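Local coordinates for protein pentalenene synthase (Streptomyces chartreusis NRRL 3882, PDB 6Q4S) that probably converts farnesyl diphosphate into the bicyclic sesquiterpene alcohol 7-epi-alpha-eudesmol in a magnesium-dependent cyclization, at residues L271-Q274 / E275-P278. Sequence-based numbering, arbitrary orientation.
Sequences LELQ and ERVP
A bend at chi3 (-74°) swings the guanidinium of R276 back along the helix, while L273, with chi1 -68° holding CG away from its own carbonyl carbon, sends CD2 across to meet it. This methyl lies over one face of the guanidinium, near the margin of the group rather than over its centre, with R276 CZ 3.6 Å from L273 CD2. An arginine suits this exposed position because its flat end can rest on a methyl group while its charge stays near solvent; E272 OE1, 5.2 Å from R276 NH2, is too far for a salt bridge but may still favour that charge. Leucine suits the buried L273 because its branched apolar end can also pack on M211 and L214 of helix 206-228. E275, its chain bent at chi2 (144°), brings its carboxylate back over the turn, where a water sits between L271 O and E275 OE2 and can bridge these two acceptors. The same carbonyl accepts the regular helical bond from E275 N, 3.3 Å from L271 O. One residue on, R276 N turns mainly to L273 O at 2.9 Å, keeping a weak bond to E272 O. V277, its apolar side chain touching V294 of helix 288-313, bonds weakly through N to Q274 O. P278, whose ring nitrogen has no hydrogen, denies that carbonyl its i+4 donor. This missing bond makes a proline kink within helix 252-284 of the all-helical terpene synthase fold.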
# COMPACT_ATOMS: atom_id res chain seq x y z
N LEU A 271 11.82 -13.43 -21.75
CA LEU A 271 12.29 -14.80 -21.94
C LEU A 271 13.74 -15.05 -21.48
O LEU A 271 14.02 -16.12 -20.92
CB LEU A 271 12.07 -15.24 -23.37
CG LEU A 271 10.61 -15.29 -23.78
CD1 LEU A 271 10.48 -15.57 -25.28
CD2 LEU A 271 9.81 -16.31 -22.96
N GLU A 272 14.64 -14.08 -21.68
CA GLU A 272 16.03 -14.18 -21.15
C GLU A 272 16.07 -14.23 -19.62
O GLU A 272 16.89 -14.93 -19.01
CB GLU A 272 16.94 -13.01 -21.59
CG GLU A 272 17.34 -12.97 -23.07
CD GLU A 272 17.81 -11.58 -23.59
OE1 GLU A 272 18.06 -10.61 -22.81
OE2 GLU A 272 17.94 -11.44 -24.84
N LEU A 273 15.22 -13.43 -18.98
CA LEU A 273 15.22 -13.41 -17.50
C LEU A 273 14.58 -14.72 -17.01
O LEU A 273 15.03 -15.32 -16.03
CB LEU A 273 14.54 -12.16 -16.96
CG LEU A 273 15.29 -10.88 -17.22
CD1 LEU A 273 14.44 -9.67 -16.93
CD2 LEU A 273 16.53 -10.84 -16.38
N GLN A 274 13.56 -15.19 -17.69
CA GLN A 274 13.03 -16.52 -17.36
C GLN A 274 14.11 -17.63 -17.26
O GLN A 274 14.09 -18.44 -16.35
CB GLN A 274 11.99 -16.95 -18.36
CG GLN A 274 10.60 -17.06 -17.83
CD GLN A 274 9.64 -17.68 -18.80
OE1 GLN A 274 10.03 -18.39 -19.77
NE2 GLN A 274 8.37 -17.51 -18.51
N GLU A 275 15.05 -17.66 -18.20
CA GLU A 275 16.12 -18.68 -18.17
C GLU A 275 17.10 -18.43 -17.01
O GLU A 275 17.83 -19.33 -16.59
CB GLU A 275 16.83 -18.76 -19.55
CG GLU A 275 15.98 -19.49 -20.60
CD GLU A 275 16.08 -18.94 -22.04
OE1 GLU A 275 17.21 -18.71 -22.55
OE2 GLU A 275 15.02 -18.76 -22.70
N ARG A 276 17.11 -17.22 -16.47
CA ARG A 276 17.98 -16.92 -15.32
C ARG A 276 17.40 -17.27 -13.92
O ARG A 276 18.09 -17.18 -12.92
CB ARG A 276 18.36 -15.45 -15.39
CG ARG A 276 19.85 -15.22 -15.24
CD ARG A 276 20.14 -13.74 -15.18
NE ARG A 276 20.01 -13.14 -16.50
CZ ARG A 276 20.01 -11.83 -16.75
NH1 ARG A 276 20.10 -10.94 -15.75
NH2 ARG A 276 19.89 -11.40 -18.02
N VAL A 277 16.13 -17.67 -13.87
CA VAL A 277 15.45 -17.98 -12.60
C VAL A 277 16.19 -19.05 -11.73
O VAL A 277 16.44 -18.81 -10.54
CB VAL A 277 13.95 -18.29 -12.87
CG1 VAL A 277 13.26 -18.99 -11.68
CG2 VAL A 277 13.24 -17.00 -13.26
N PRO A 278 16.62 -20.18 -12.35
CA PRO A 278 17.45 -21.12 -11.56
C PRO A 278 18.71 -20.47 -10.96
O PRO A 278 19.01 -20.72 -9.81
CB PRO A 278 17.82 -22.23 -12.58
CG PRO A 278 16.74 -22.17 -13.61
CD PRO A 278 16.33 -20.71 -13.70
O HOH W 1 12.78 -18.28 -21.28